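Local coordinates for protein TRAP-type C4-dicarboxylate:H+ symport system substrate-binding component DctP (Shewanella oneidensis, PDB 4MX6) that binds succinate, and probably other C4-dicarboxylates, in the periplasm and probably delivers them to a TRAP-type proton symporter, at residues A[91-102]-A[244-255]. Numbering follows the deposited sequence.
Sequences LLNDVQFVAPSL and LDYMVVTSDAFW
Gln96 lays its CG over the centre of the Phe254 ring, a CH-pi contact with CG 3.6 Å from the ring centroid. Its chain bends at chi2 (68°), and the amide reaches Asn93, NE2 donating to OD1 at 2.9 Å; OE1 is taken by Lys40 N. Phe97 meets the same ring at CE2 with its plane turned 85°, and its CZ touches CZ3 of Trp255. Putting an alanine in place of Phe254 would probably leave the Gln96 methylenes without the surface they rest on and open a gap beside Phe97. Next along the strand, Thr250 OG1 donates to Gln96 O at 2.7 Å and lies above one face of the Phe97 ring, offset toward its rim. Residues 97-102 run antiparallel along strand 243-251, whose other edge pairs with strand 148-158, in this periplasmic-binding-protein fold. Val98 and Val249 form a hydrogen-bonded pair: Val249 N to Val98 O is 3.0 Å and almost straight, the return bond longer, and their CG2 methyls meet at 3.5 Å. Met247 N to Pro100 O and Leu102 N to Asp245 O (2.9 Å) continue the pairing, while CD1 of Leu102 touches CB of Asp245 and its CD2 CB of Met247. The Tyr246 ring turns its edge to Ser101 N; its OH bonds to Asn156 and to a bound succinate, and Lys51, held by Ala99 O, makes a cation-pi contact with it. At the start of helix 252-257, Ser251 OG accepts an N-cap bond from Phe254 N; one water bridges this hydroxyl to Leu91 O, and a second water on it lies near Asn93 OD1 and Val95 O.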
loop_
_atom_site.group_PDB
_atom_site.type_symbol
_atom_site.label_atom_id
_atom_site.label_comp_id
_atom_site.label_asym_id
_atom_site.label_seq_id
_atom_site.Cartn_x
_atom_site.Cartn_y
_atom_site.Cartn_z
ATOM N N LEU A 91 -14.632 -6.388 -10.328
ATOM C CA LEU A 91 -15.035 -7.611 -11.022
ATOM C C LEU A 91 -16.442 -7.523 -11.603
ATOM O O LEU A 91 -16.747 -8.203 -12.579
ATOM C CB LEU A 91 -14.871 -8.834 -10.111
ATOM C CG LEU A 91 -13.392 -9.167 -9.864
ATOM C CD1 LEU A 91 -13.233 -10.188 -8.756
ATOM C CD2 LEU A 91 -12.719 -9.665 -11.146
ATOM N N LEU A 92 -17.284 -6.675 -11.027
ATOM C CA LEU A 92 -18.586 -6.366 -11.605
ATOM C C LEU A 92 -18.518 -5.372 -12.769
ATOM O O LEU A 92 -19.522 -5.129 -13.430
ATOM C CB LEU A 92 -19.510 -5.788 -10.539
ATOM C CG LEU A 92 -19.935 -6.711 -9.393
ATOM C CD1 LEU A 92 -20.759 -5.919 -8.388
ATOM C CD2 LEU A 92 -20.721 -7.914 -9.893
ATOM N N ASN A 93 -17.339 -4.815 -13.016
ATOM C CA ASN A 93 -17.149 -3.731 -13.984
ATOM C C ASN A 93 -17.904 -2.455 -13.601
ATOM O O ASN A 93 -18.273 -1.661 -14.476
ATOM C CB ASN A 93 -17.458 -4.174 -15.418
ATOM C CG ASN A 93 -16.751 -3.314 -16.457
ATOM O OD1 ASN A 93 -15.631 -2.852 -16.255
ATOM N ND2 ASN A 93 -17.415 -3.085 -17.580
ATOM N N ASP A 94 -18.083 -2.241 -12.292
ATOM C CA ASP A 94 -18.569 -0.957 -11.793
ATOM C C ASP A 94 -17.433 0.060 -11.655
ATOM O O ASP A 94 -17.685 1.244 -11.460
ATOM C CB ASP A 94 -19.273 -1.146 -10.457
ATOM C CG ASP A 94 -20.649 -1.749 -10.602
ATOM O OD1 ASP A 94 -21.258 -1.626 -11.693
ATOM O OD2 ASP A 94 -21.144 -2.306 -9.591
ATOM N N VAL A 95 -16.194 -0.417 -11.756
ATOM C CA VAL A 95 -15.006 0.434 -11.814
ATOM C C VAL A 95 -14.024 -0.337 -12.703
ATOM O O VAL A 95 -14.092 -1.564 -12.751
ATOM C CB VAL A 95 -14.445 0.746 -10.381
ATOM C CG1 VAL A 95 -13.973 -0.511 -9.656
ATOM C CG2 VAL A 95 -13.352 1.783 -10.421
ATOM N N GLN A 96 -13.142 0.370 -13.402
ATOM C CA GLN A 96 -12.263 -0.245 -14.391
ATOM C C GLN A 96 -10.807 -0.361 -13.916
ATOM O O GLN A 96 -10.097 -1.265 -14.352
ATOM C CB GLN A 96 -12.341 0.531 -15.712
ATOM C CG GLN A 96 -13.634 0.272 -16.475
ATOM C CD GLN A 96 -14.863 0.833 -15.782
ATOM O OE1 GLN A 96 -14.931 2.025 -15.464
ATOM N NE2 GLN A 96 -15.852 -0.021 -15.555
ATOM N N PHE A 97 -10.363 0.543 -13.045
ATOM C CA PHE A 97 -9.026 0.483 -12.452
ATOM C C PHE A 97 -9.104 0.786 -10.970
ATOM O O PHE A 97 -9.787 1.718 -10.566
ATOM C CB PHE A 97 -8.052 1.478 -13.118
ATOM C CG PHE A 97 -7.792 1.181 -14.567
ATOM C CD1 PHE A 97 -6.811 0.293 -14.963
ATOM C CD2 PHE A 97 -8.576 1.762 -15.551
ATOM C CE1 PHE A 97 -6.602 0.016 -16.316
ATOM C CE2 PHE A 97 -8.372 1.470 -16.890
ATOM C CZ PHE A 97 -7.395 0.598 -17.254
ATOM N N VAL A 98 -8.394 -0.018 -10.187
ATOM C CA VAL A 98 -8.142 0.265 -8.780
ATOM C C VAL A 98 -6.668 -0.045 -8.508
ATOM O O VAL A 98 -5.994 -0.672 -9.340
ATOM C CB VAL A 98 -9.078 -0.534 -7.838
ATOM C CG1 VAL A 98 -10.526 -0.073 -8.029
ATOM C CG2 VAL A 98 -8.961 -2.040 -8.057
ATOM N N ALA A 99 -6.157 0.403 -7.364
ATOM C CA ALA A 99 -4.757 0.178 -7.023
ATOM C C ALA A 99 -4.625 -0.059 -5.515
ATOM O O ALA A 99 -4.079 0.773 -4.775
ATOM C CB ALA A 99 -3.878 1.324 -7.507
ATOM N N PRO A 100 -5.137 -1.206 -5.043
ATOM C CA PRO A 100 -5.069 -1.512 -3.614
ATOM C C PRO A 100 -3.659 -1.782 -3.152
ATOM O O PRO A 100 -2.818 -2.286 -3.907
ATOM C CB PRO A 100 -5.903 -2.801 -3.481
ATOM C CG PRO A 100 -6.634 -2.956 -4.797
ATOM C CD PRO A 100 -5.741 -2.314 -5.804
ATOM N N SER A 101 -3.433 -1.526 -1.873
ATOM C CA SER A 101 -2.271 -2.063 -1.196
ATOM C C SER A 101 -2.126 -3.552 -1.500
ATOM O O SER A 101 -3.108 -4.297 -1.518
ATOM C CB SER A 101 -2.455 -1.899 0.305
ATOM O OG SER A 101 -1.441 -2.606 0.995
ATOM N N LEU A 102 -0.874 -3.987 -1.634
ATOM C CA LEU A 102 -0.538 -5.389 -1.819
ATOM C C LEU A 102 -1.067 -6.254 -0.670
ATOM O O LEU A 102 -1.180 -7.463 -0.840
ATOM C CB LEU A 102 0.982 -5.546 -1.994
ATOM C CG LEU A 102 1.514 -4.876 -3.269
ATOM C CD1 LEU A 102 3.005 -4.679 -3.218
ATOM C CD2 LEU A 102 1.143 -5.683 -4.505
ATOM N N LEU A 244 4.448 -0.398 2.257
ATOM C CA LEU A 244 3.111 -0.136 1.716
ATOM C C LEU A 244 3.295 0.230 0.255
ATOM O O LEU A 244 3.757 1.319 -0.069
ATOM C CB LEU A 244 2.402 1.006 2.450
ATOM C CG LEU A 244 1.129 1.556 1.716
ATOM C CD1 LEU A 244 0.041 0.521 1.616
ATOM C CD2 LEU A 244 0.575 2.809 2.382
ATOM N N ASP A 245 2.970 -0.715 -0.621
ATOM C CA ASP A 245 2.978 -0.520 -2.067
ATOM C C ASP A 245 1.654 -1.023 -2.628
ATOM O O ASP A 245 0.860 -1.646 -1.921
ATOM C CB ASP A 245 4.148 -1.278 -2.732
ATOM C CG ASP A 245 5.353 -0.414 -3.044
ATOM O OD1 ASP A 245 5.545 0.636 -2.407
ATOM O OD2 ASP A 245 6.095 -0.815 -3.969
ATOM N N TYR A 246 1.430 -0.749 -3.908
ATOM C CA TYR A 246 0.184 -1.080 -4.579
ATOM C C TYR A 246 0.391 -1.975 -5.789
ATOM O O TYR A 246 1.427 -1.914 -6.437
ATOM C CB TYR A 246 -0.482 0.201 -5.070
ATOM C CG TYR A 246 -0.578 1.297 -4.042
ATOM C CD1 TYR A 246 -1.333 1.132 -2.901
ATOM C CD2 TYR A 246 0.087 2.500 -4.224
ATOM C CE1 TYR A 246 -1.452 2.148 -1.957
ATOM C CE2 TYR A 246 -0.045 3.532 -3.311
ATOM C CZ TYR A 246 -0.812 3.355 -2.184
ATOM O OH TYR A 246 -0.976 4.412 -1.311
ATOM N N MET A 247 -0.645 -2.731 -6.135
ATOM C CA MET A 247 -0.749 -3.296 -7.486
ATOM C C MET A 247 -1.875 -2.585 -8.218
ATOM O O MET A 247 -3.004 -2.558 -7.737
ATOM C CB MET A 247 -1.003 -4.809 -7.473
ATOM C CG MET A 247 -0.807 -5.412 -8.850
ATOM S SD MET A 247 -1.111 -7.194 -8.957
ATOM C CE MET A 247 0.208 -7.803 -7.917
ATOM N N VAL A 248 -1.556 -1.991 -9.364
ATOM C CA VAL A 248 -2.563 -1.409 -10.241
ATOM C C VAL A 248 -3.190 -2.558 -11.034
ATOM O O VAL A 248 -2.479 -3.328 -11.688
ATOM C CB VAL A 248 -1.954 -0.355 -11.177
ATOM C CG1 VAL A 248 -3.029 0.260 -12.057
ATOM C CG2 VAL A 248 -1.198 0.712 -10.380
ATOM N N VAL A 249 -4.505 -2.703 -10.916
ATOM C CA VAL A 249 -5.220 -3.818 -11.520
ATOM C C VAL A 249 -6.453 -3.374 -12.286
ATOM O O VAL A 249 -7.019 -2.314 -12.038
ATOM C CB VAL A 249 -5.664 -4.859 -10.459
ATOM C CG1 VAL A 249 -4.456 -5.485 -9.765
ATOM C CG2 VAL A 249 -6.579 -4.247 -9.423
ATOM N N THR A 250 -6.856 -4.228 -13.215
ATOM C CA THR A 250 -8.132 -4.107 -13.902
ATOM C C THR A 250 -8.807 -5.477 -13.916
ATOM O O THR A 250 -8.249 -6.454 -13.408
ATOM C CB THR A 250 -7.965 -3.536 -15.338
ATOM O OG1 THR A 250 -9.244 -3.269 -15.921
ATOM C CG2 THR A 250 -7.223 -4.480 -16.258
ATOM N N SER A 251 -10.004 -5.560 -14.481
ATOM C CA SER A 251 -10.645 -6.857 -14.662
ATOM C C SER A 251 -10.312 -7.407 -16.037
ATOM O O SER A 251 -10.167 -6.665 -17.014
ATOM C CB SER A 251 -12.162 -6.790 -14.480
ATOM O OG SER A 251 -12.781 -6.087 -15.544
ATOM N N ASP A 252 -10.219 -8.723 -16.117
ATOM C CA ASP A 252 -9.994 -9.387 -17.375
ATOM C C ASP A 252 -11.091 -9.025 -18.367
ATOM O O ASP A 252 -10.815 -8.798 -19.544
ATOM C CB ASP A 252 -9.953 -10.889 -17.130
ATOM C CG ASP A 252 -9.570 -11.659 -18.345
ATOM O OD1 ASP A 252 -8.413 -11.489 -18.798
ATOM O OD2 ASP A 252 -10.422 -12.432 -18.834
ATOM N N ALA A 253 -12.332 -8.972 -17.892
ATOM C CA ALA A 253 -13.451 -8.703 -18.784
ATOM C C ALA A 253 -13.319 -7.317 -19.419
ATOM O O ALA A 253 -13.506 -7.166 -20.627
ATOM C CB ALA A 253 -14.770 -8.839 -18.037
ATOM N N PHE A 254 -12.994 -6.300 -18.627
ATOM C CA PHE A 254 -12.825 -4.969 -19.194
ATOM C C PHE A 254 -11.617 -4.911 -20.126
ATOM O O PHE A 254 -11.692 -4.390 -21.241
ATOM C CB PHE A 254 -12.681 -3.897 -18.117
ATOM C CG PHE A 254 -12.311 -2.566 -18.681
ATOM C CD1 PHE A 254 -13.223 -1.845 -19.440
ATOM C CD2 PHE A 254 -11.039 -2.045 -18.499
ATOM C CE1 PHE A 254 -12.872 -0.624 -19.986
ATOM C CE2 PHE A 254 -10.695 -0.827 -19.051
ATOM C CZ PHE A 254 -11.613 -0.123 -19.797
ATOM N N TRP A 255 -10.505 -5.475 -19.685
ATOM C CA TRP A 255 -9.276 -5.378 -20.458
ATOM C C TRP A 255 -9.452 -6.047 -21.831
ATOM O O TRP A 255 -9.039 -5.495 -22.847
ATOM C CB TRP A 255 -8.139 -6.004 -19.655
ATOM C CG TRP A 255 -6.740 -5.558 -20.005
ATOM C CD1 TRP A 255 -5.685 -6.377 -20.290
ATOM C CD2 TRP A 255 -6.221 -4.215 -20.044
ATOM N NE1 TRP A 255 -4.557 -5.636 -20.514
ATOM C CE2 TRP A 255 -4.856 -4.308 -20.372
ATOM C CE3 TRP A 255 -6.774 -2.950 -19.841
ATOM C CZ2 TRP A 255 -4.036 -3.192 -20.505
ATOM C CZ3 TRP A 255 -5.951 -1.839 -19.980
ATOM C CH2 TRP A 255 -4.607 -1.969 -20.315
HETATM O O HOH W 1 -15.567 -7.017 -15.197
HETATM O O HOH W 2 -13.418 -3.640 -14.788
HETATM O O HOH W 3 1.463 -2.953 0.770
#